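Local coordinates for glycine cleavage system H protein (Mycobacterium tuberculosis, PDB 3IFT) that probably carries, on a covalently attached lipoyl arm, the methylamine group of glycine from the P protein to the T protein of the glycine cleavage system, at residues Leu45-Phe50 / Leu99-Pro104; Glu21-Arg26 / Val35-Tyr40. One frame throughout, in Å; residues are numbered along the deposited sequence.

Contact 1: residues Leu45-Phe50 / Leu99-Pro104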
ATOM      1  N   LEU A  45       6.139  12.376   0.034  1.00  9.55           N
ATOM      2  CA  LEU A  45       6.748  12.110   1.320  1.00 10.40           C
ATOM      3  C   LEU A  45       8.199  12.527   1.317  1.00 10.64           C
ATOM      4  O   LEU A  45       8.678  13.071   2.297  1.00 12.24           O
ATOM      5  CB  LEU A  45       6.656  10.627   1.629  1.00 10.33           C
ATOM      6  CG  LEU A  45       6.920  10.172   3.052  1.00 11.91           C
ATOM      7  CD1 LEU A  45       5.801  10.659   3.978  1.00  9.58           C
ATOM      8  CD2 LEU A  45       7.025   8.622   3.000  1.00 14.68           C
ATOM      9  N   GLY A  46       8.909  12.216   0.247  1.00 10.62           N
ATOM     10  CA  GLY A  46      10.341  12.418   0.212  1.00 12.27           C
ATOM     11  C   GLY A  46      11.028  11.068   0.319  1.00 12.09           C
ATOM     12  O   GLY A  46      10.378  10.025   0.473  1.00 13.23           O
ATOM     13  N   ASP A  47      12.340  11.081   0.229  1.00 11.73           N
ATOM     14  CA  ASP A  47      13.120   9.870   0.399  1.00 12.66           C
ATOM     15  C   ASP A  47      12.784   9.139   1.697  1.00 12.03           C
ATOM     16  O   ASP A  47      12.942   9.653   2.802  1.00 10.93           O
ATOM     17  CB  ASP A  47      14.616  10.179   0.364  1.00 13.49           C
ATOM     18  CG  ASP A  47      15.089  10.611  -0.999  1.00 15.82           C
ATOM     19  OD1 ASP A  47      14.425  10.329  -2.017  1.00 17.80           O
ATOM     20  OD2 ASP A  47      16.154  11.230  -1.037  1.00 21.58           O
ATOM     21  N   VAL A  48      12.344   7.901   1.545  1.00 11.65           N
ATOM     22  CA  VAL A  48      11.948   7.133   2.672  1.00 12.16           C
ATOM     23  C   VAL A  48      13.190   6.665   3.381  1.00 13.62           C
ATOM     24  O   VAL A  48      14.050   6.016   2.813  1.00 13.63           O
ATOM     25  CB  VAL A  48      11.082   5.962   2.282  1.00 12.24           C
ATOM     26  CG1 VAL A  48      10.742   5.151   3.497  1.00 11.37           C
ATOM     27  CG2 VAL A  48       9.828   6.489   1.562  1.00  8.57           C
ATOM     28  N   VAL A  49      13.250   7.046   4.630  1.00 15.40           N
ATOM     29  CA  VAL A  49      14.318   6.681   5.512  1.00 17.91           C
ATOM     30  C   VAL A  49      13.852   5.584   6.453  1.00 19.23           C
ATOM     31  O   VAL A  49      14.677   4.895   7.043  1.00 20.03           O
ATOM     32  CB  VAL A  49      14.767   7.905   6.319  1.00 18.05           C
ATOM     33  CG1 VAL A  49      15.242   8.987   5.353  1.00 17.00           C
ATOM     34  CG2 VAL A  49      13.638   8.415   7.149  1.00 18.88           C
ATOM     35  N   PHE A  50      12.535   5.428   6.603  1.00 20.13           N
ATOM     36  CA  PHE A  50      12.003   4.444   7.535  1.00 20.45           C
ATOM     37  C   PHE A  50      10.567   4.038   7.176  1.00 19.97           C
ATOM     38  O   PHE A  50       9.778   4.831   6.691  1.00 19.71           O
ATOM     39  CB  PHE A  50      12.104   4.953   8.968  1.00 21.20           C
ATOM     40  CG  PHE A  50      11.815   3.896   9.990  1.00 24.60           C
ATOM     41  CD1 PHE A  50      12.664   2.777  10.111  1.00 29.02           C
ATOM     42  CD2 PHE A  50      10.710   4.000  10.835  1.00 26.19           C
ATOM     43  CE1 PHE A  50      12.390   1.758  11.074  1.00 29.23           C
ATOM     44  CE2 PHE A  50      10.427   2.996  11.783  1.00 27.73           C
ATOM     45  CZ  PHE A  50      11.267   1.875  11.899  1.00 28.35           C
ATOM     46  N   LEU A  99      13.652   2.094  -1.948  1.00 10.88           N
ATOM     47  CA  LEU A  99      12.897   1.278  -2.915  1.00 10.48           C
ATOM     48  C   LEU A  99      11.465   1.751  -3.047  1.00 10.19           C
ATOM     49  O   LEU A  99      10.859   1.646  -4.116  1.00 10.20           O
ATOM     50  CB  LEU A  99      12.901  -0.195  -2.517  1.00 11.02           C
ATOM     51  CG  LEU A  99      14.239  -0.913  -2.694  1.00 11.39           C
ATOM     52  CD1 LEU A  99      14.188  -2.271  -2.032  1.00 11.52           C
ATOM     53  CD2 LEU A  99      14.567  -1.032  -4.186  1.00  9.88           C
ATOM     54  N   VAL A 100      10.901   2.213  -1.943  1.00 10.60           N
ATOM     55  CA  VAL A 100       9.546   2.774  -1.953  1.00  9.74           C
ATOM     56  C   VAL A 100       9.494   3.961  -2.908  1.00  9.52           C
ATOM     57  O   VAL A 100       8.575   4.107  -3.721  1.00  8.77           O
ATOM     58  CB  VAL A 100       9.128   3.175  -0.516  1.00  9.82           C
ATOM     59  CG1 VAL A 100       7.757   3.814  -0.509  1.00 10.88           C
ATOM     60  CG2 VAL A 100       9.122   1.952   0.387  1.00  9.54           C
ATOM     61  N   ASN A 101      10.525   4.790  -2.858  1.00  9.37           N
ATOM     62  CA  ASN A 101      10.622   5.936  -3.776  1.00  9.75           C
ATOM     63  C   ASN A 101      11.020   5.546  -5.185  1.00 10.50           C
ATOM     64  O   ASN A 101      10.477   6.039  -6.156  1.00 10.93           O
ATOM     65  CB  ASN A 101      11.701   6.894  -3.288  1.00  9.57           C
ATOM     66  CG  ASN A 101      11.465   7.373  -1.926  1.00  9.86           C
ATOM     67  OD1 ASN A 101      12.184   6.998  -0.993  1.00 10.33           O
ATOM     68  ND2 ASN A 101      10.496   8.275  -1.773  1.00  9.32           N
ATOM     69  N   SER A 102      12.005   4.671  -5.315  1.00 11.28           N
ATOM     70  CA  SER A 102      12.511   4.363  -6.670  1.00 12.56           C
ATOM     71  C   SER A 102      11.581   3.435  -7.389  1.00 11.76           C
ATOM     72  O   SER A 102      11.511   3.437  -8.617  1.00 11.02           O
ATOM     73  CB  SER A 102      13.874   3.697  -6.597  1.00 12.59           C
ATOM     74  OG  SER A 102      13.752   2.471  -5.860  1.00 16.85           O
ATOM     75  N   ASP A 103      10.865   2.606  -6.648  1.00 10.69           N
ATOM     76  CA  ASP A 103      10.073   1.623  -7.348  1.00 10.47           C
ATOM     77  C   ASP A 103       8.790   1.308  -6.577  1.00 10.00           C
ATOM     78  O   ASP A 103       8.575   0.181  -6.156  1.00  9.51           O
ATOM     79  CB  ASP A 103      10.941   0.395  -7.625  1.00 10.70           C
ATOM     80  CG  ASP A 103      10.277  -0.592  -8.539  1.00 13.04           C
ATOM     81  OD1 ASP A 103       9.321  -0.220  -9.265  1.00 17.38           O
ATOM     82  OD2 ASP A 103      10.694  -1.761  -8.491  1.00 15.05           O
ATOM     83  N   PRO A 104       7.935   2.324  -6.412  1.00  9.42           N
ATOM     84  CA  PRO A 104       6.818   2.255  -5.458  1.00  9.61           C
ATOM     85  C   PRO A 104       5.852   1.116  -5.704  1.00  9.13           C
ATOM     86  O   PRO A 104       5.274   0.602  -4.769  1.00  9.83           O
ATOM     87  CB  PRO A 104       6.106   3.599  -5.653  1.00  9.45           C
ATOM     88  CG  PRO A 104       6.595   4.110  -6.958  1.00  9.26           C
ATOM     89  CD  PRO A 104       7.978   3.631  -7.100  1.00  9.18           C
TER
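Asn101 reaches out from the short helix 99-102 and grips the backbone of the turn at Gly46-Val48 with both ends of its carboxamide. Its OD1 accepts a hydrogen bond from the amide N of Val48 at 2.7 Å, nearly straight (174° at the hydrogen), with the N-H lying in the carbonyl plane on a lone pair. Its ND2 donates to Gly46 O at 2.8 Å, less ideally, since it sits above the plane of that carbonyl. Two bonds from one flat group fix its rotation, and asparagine suits the place because it offers an acceptor and a donor side by side. The torsion that sets CG anti to the carbonyl carbon (chi1 -57°) aims the amide at the turn. Beside it, Val48 CG2 lies 3.5 Å from Asn101 OD1 and meets Val100 CG1 at 4.0 Å, an apolar flank to the paired hydrogen bonds.

Further out, ND2 has a second partner in Gln42 OE1. Gly46, the first residue to leave the helical conformation after helix 39-45, has a positive phi (106°), and a CB there would press on the carbonyl O of Leu45, which suits glycine. In this lipoyl-binding region it lies close to Lys73, the predicted lipoyl attachment site, unmodified here. Asn101 thus joins helix 99-102 to the link between helix 39-45 and strand 48-52, while Val48 packs on Val69 of strand 65-71 and Val100 on Leu93 of helix 92-95.

Contact 2: residues Glu21-Arg26 / Val35-Tyr40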
ATOM      1  N   GLU A  21      -5.805   7.474   0.374  1.00 11.29           N
ATOM      2  CA  GLU A  21      -4.679   7.830   1.213  1.00 11.32           C
ATOM      3  C   GLU A  21      -3.404   7.352   0.534  1.00 10.35           C
ATOM      4  O   GLU A  21      -2.388   7.263   1.184  1.00  9.04           O
ATOM      5  CB  GLU A  21      -4.791   7.230   2.594  1.00 11.72           C
ATOM      6  CG  GLU A  21      -5.930   7.804   3.424  1.00 15.77           C
ATOM      7  CD  GLU A  21      -7.258   7.288   2.967  1.00 18.15           C
ATOM      8  OE1 GLU A  21      -7.332   6.077   2.770  1.00 21.02           O
ATOM      9  OE2 GLU A  21      -8.202   8.086   2.768  1.00 21.50           O
ATOM     10  N   HIS A  22      -3.500   7.010  -0.759  1.00  8.80           N
ATOM     11  CA  HIS A  22      -2.331   6.824  -1.628  1.00  8.96           C
ATOM     12  C   HIS A  22      -1.632   5.519  -1.410  1.00  8.70           C
ATOM     13  O   HIS A  22      -0.407   5.411  -1.519  1.00  6.95           O
ATOM     14  CB  HIS A  22      -1.339   7.987  -1.495  1.00  9.08           C
ATOM     15  CG  HIS A  22      -2.013   9.323  -1.471  1.00  9.85           C
ATOM     16  ND1 HIS A  22      -2.622   9.861  -2.582  1.00 11.61           N
ATOM     17  CD2 HIS A  22      -2.231  10.194  -0.462  1.00 12.12           C
ATOM     18  CE1 HIS A  22      -3.177  11.015  -2.261  1.00 12.17           C
ATOM     19  NE2 HIS A  22      -2.965  11.237  -0.978  1.00 12.33           N
ATOM     20  N   GLU A  23      -2.427   4.506  -1.137  1.00  9.32           N
ATOM     21  CA  GLU A  23      -1.928   3.166  -1.153  1.00  8.67           C
ATOM     22  C   GLU A  23      -2.426   2.499  -2.379  1.00  7.60           C
ATOM     23  O   GLU A  23      -3.461   2.867  -2.918  1.00  6.87           O
ATOM     24  CB  GLU A  23      -2.326   2.423   0.088  1.00  8.68           C
ATOM     25  CG  GLU A  23      -1.508   2.949   1.253  1.00 11.93           C
ATOM     26  CD  GLU A  23      -1.910   2.403   2.594  1.00 16.31           C
ATOM     27  OE1 GLU A  23      -2.369   1.244   2.654  1.00 20.04           O
ATOM     28  OE2 GLU A  23      -1.756   3.145   3.587  1.00 17.41           O
ATOM     29  N   TRP A  24      -1.658   1.527  -2.839  1.00  6.94           N
ATOM     30  CA  TRP A  24      -2.103   0.728  -3.952  1.00  6.95           C
ATOM     31  C   TRP A  24      -2.254  -0.679  -3.458  1.00  6.97           C
ATOM     32  O   TRP A  24      -1.662  -1.070  -2.458  1.00  6.52           O
ATOM     33  CB  TRP A  24      -1.168   0.810  -5.159  1.00  6.44           C
ATOM     34  CG  TRP A  24       0.244   0.468  -4.885  1.00  7.90           C
ATOM     35  CD1 TRP A  24       1.233   1.342  -4.550  1.00  8.40           C
ATOM     36  CD2 TRP A  24       0.845  -0.836  -4.886  1.00  8.93           C
ATOM     37  NE1 TRP A  24       2.435   0.665  -4.380  1.00 10.63           N
ATOM     38  CE2 TRP A  24       2.228  -0.667  -4.574  1.00  9.61           C
ATOM     39  CE3 TRP A  24       0.365  -2.119  -5.112  1.00  7.29           C
ATOM     40  CZ2 TRP A  24       3.118  -1.754  -4.455  1.00 10.09           C
ATOM     41  CZ3 TRP A  24       1.245  -3.176  -5.033  1.00  7.98           C
ATOM     42  CH2 TRP A  24       2.608  -2.989  -4.688  1.00 10.27           C
ATOM     43  N   ILE A  25      -3.059  -1.421  -4.189  1.00  7.96           N
ATOM     44  CA  ILE A  25      -3.446  -2.772  -3.820  1.00  8.87           C
ATOM     45  C   ILE A  25      -3.403  -3.541  -5.103  1.00  8.90           C
ATOM     46  O   ILE A  25      -4.099  -3.189  -6.077  1.00  8.23           O
ATOM     47  CB  ILE A  25      -4.862  -2.816  -3.226  1.00  8.00           C
ATOM     48  CG1 ILE A  25      -4.917  -1.945  -1.977  1.00  9.62           C
ATOM     49  CG2 ILE A  25      -5.257  -4.284  -2.880  1.00 10.36           C
ATOM     50  CD1 ILE A  25      -5.484  -0.557  -2.198  1.00  4.63           C
ATOM     51  N   ARG A  26      -2.517  -4.530  -5.121  1.00 10.22           N
ATOM     52  CA  ARG A  26      -2.422  -5.459  -6.212  1.00 12.35           C
ATOM     53  C   ARG A  26      -2.933  -6.825  -5.796  1.00 13.63           C
ATOM     54  O   ARG A  26      -2.446  -7.410  -4.829  1.00 13.55           O
ATOM     55  CB  ARG A  26      -0.988  -5.613  -6.659  1.00 11.92           C
ATOM     56  CG  ARG A  26      -0.870  -6.520  -7.868  1.00 12.57           C
ATOM     57  CD  ARG A  26       0.589  -6.707  -8.253  1.00 14.94           C
ATOM     58  NE  ARG A  26       1.097  -5.473  -8.796  1.00 13.14           N
ATOM     59  CZ  ARG A  26       2.139  -4.788  -8.349  1.00 15.09           C
ATOM     60  NH1 ARG A  26       2.899  -5.248  -7.364  1.00 17.41           N
ATOM     61  NH2 ARG A  26       2.455  -3.637  -8.952  1.00 15.64           N
ATOM     62  N   VAL A  35       0.437  -4.546  -1.159  1.00  8.03           N
ATOM     63  CA  VAL A  35       0.183  -3.176  -0.859  1.00  7.23           C
ATOM     64  C   VAL A  35       1.463  -2.360  -0.802  1.00  6.84           C
ATOM     65  O   VAL A  35       2.485  -2.780  -0.246  1.00  7.31           O
ATOM     66  CB  VAL A  35      -0.550  -3.095   0.500  1.00  8.31           C
ATOM     67  CG1 VAL A  35      -0.906  -1.704   0.852  1.00  6.76           C
ATOM     68  CG2 VAL A  35      -1.823  -3.991   0.470  1.00  7.52           C
ATOM     69  N   GLY A  36       1.390  -1.160  -1.370  1.00  6.96           N
ATOM     70  CA  GLY A  36       2.447  -0.184  -1.252  1.00  6.69           C
ATOM     71  C   GLY A  36       1.839   1.186  -1.289  1.00  6.45           C
ATOM     72  O   GLY A  36       0.607   1.372  -1.202  1.00  6.04           O
ATOM     73  N   ILE A  37       2.713   2.169  -1.390  1.00  6.62           N
ATOM     74  CA  ILE A  37       2.265   3.533  -1.576  1.00  7.13           C
ATOM     75  C   ILE A  37       2.497   3.926  -3.003  1.00  6.39           C
ATOM     76  O   ILE A  37       3.362   3.387  -3.699  1.00  6.92           O
ATOM     77  CB  ILE A  37       2.934   4.545  -0.623  1.00  7.24           C
ATOM     78  CG1 ILE A  37       4.469   4.527  -0.754  1.00  6.26           C
ATOM     79  CG2 ILE A  37       2.488   4.296   0.813  1.00  7.39           C
ATOM     80  CD1 ILE A  37       5.090   5.713  -0.064  1.00  4.87           C
ATOM     81  N   THR A  38       1.691   4.858  -3.464  1.00  6.37           N
ATOM     82  CA  THR A  38       1.738   5.232  -4.863  1.00  6.27           C
ATOM     83  C   THR A  38       2.997   6.045  -5.188  1.00  5.41           C
ATOM     84  O   THR A  38       3.687   6.522  -4.319  1.00  3.28           O
ATOM     85  CB  THR A  38       0.465   5.997  -5.200  1.00  7.19           C
ATOM     86  OG1 THR A  38       0.453   7.211  -4.460  1.00  6.69           O
ATOM     87  CG2 THR A  38      -0.759   5.118  -4.793  1.00  5.94           C
ATOM     88  N   ASP A  39       3.280   6.188  -6.461  1.00  6.09           N
ATOM     89  CA  ASP A  39       4.274   7.120  -6.945  1.00  6.12           C
ATOM     90  C   ASP A  39       4.085   8.522  -6.424  1.00  5.90           C
ATOM     91  O   ASP A  39       5.025   9.160  -5.981  1.00  6.76           O
ATOM     92  CB  ASP A  39       4.233   7.122  -8.440  1.00  6.75           C
ATOM     93  CG  ASP A  39       5.351   7.902  -9.059  1.00  6.73           C
ATOM     94  OD1 ASP A  39       6.389   8.077  -8.408  1.00 11.57           O
ATOM     95  OD2 ASP A  39       5.177   8.321 -10.225  1.00  7.64           O
ATOM     96  N   TYR A  40       2.846   8.991  -6.440  1.00  6.71           N
ATOM     97  CA  TYR A  40       2.517  10.288  -5.907  1.00  6.10           C
ATOM     98  C   TYR A  40       2.871  10.379  -4.430  1.00  5.69           C
ATOM     99  O   TYR A  40       3.468  11.335  -4.021  1.00  5.60           O
ATOM    100  CB  TYR A  40       1.025  10.528  -6.083  1.00  6.61           C
ATOM    101  CG  TYR A  40       0.494  11.673  -5.285  1.00  5.30           C
ATOM    102  CD1 TYR A  40       0.454  12.955  -5.839  1.00  8.02           C
ATOM    103  CD2 TYR A  40       0.021  11.497  -4.001  1.00  7.73           C
ATOM    104  CE1 TYR A  40      -0.041  14.013  -5.142  1.00  9.53           C
ATOM    105  CE2 TYR A  40      -0.462  12.567  -3.274  1.00  7.07           C
ATOM    106  CZ  TYR A  40      -0.526  13.825  -3.872  1.00 10.29           C
ATOM    107  OH  TYR A  40      -1.023  14.929  -3.205  1.00  9.86           O
TER
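Trp24 lays its indole against the backbone of Gly36, its partner in an antiparallel hydrogen-bonded pair. The Gly36 CA stands 3.6 Å from the centroid of the five-membered ring, a CH-pi contact over the face. Glycine is what this place demands, because a CB would run into NE1. With CG between the backbone N and the carbonyl carbon (chi1 55°), the ring folds back over the neighbouring strand. Trp24 N donates to Gly36 O at 2.8 Å, and the return bond from Gly36 N to Trp24 O is longer, at 3.2 Å. The indole NE1 probably donates a hydrogen bond to Pro104 O.

His22, in the turn before the strand, takes a hydrogen bond from Thr38 N at its backbone O (2.9 Å), while Tyr40 CE2 lies 3.3 Å above one face of its imidazole, offset toward the rim, the ring planes 38° apart. Tyr136 OH hydrogen-bonds both His22 ND1 and Thr38 OG1, tying the two segments together, and Thr38 also caps helix 39-45 through Ala41 N.

Val35, beta-branched and suited to a strand, sets CG1 3.5 Å from Trp24 O and shares its sheet face with Ile25. These residues form the hairpin of strands 23-29 and 32-37, which lies between strands 17-18 and 111-114 and leads directly into helix 39-45.

Contact 2 is the more deeply buried, near the centre of the chain, whereas contact 1 lies further out and is only partly covered. Their chemistry follows: 21-26 and 35-40 combine main-chain bonding between strands with aromatic packing, while 45-50 and 99-104 rely on a side-chain amide bound to a turn. Helix 39-45 connects them, beginning in contact 2 and ending at the turn of contact 1. They also meet directly, for Pro104 CB lies 3.4 Å from Ile37 O, and Val100 CG1 packs on Ile37 CD1 at 3.3 Å. The segment 99-104 therefore touches both the hairpin and the turn beside the predicted lipoyl-lysine.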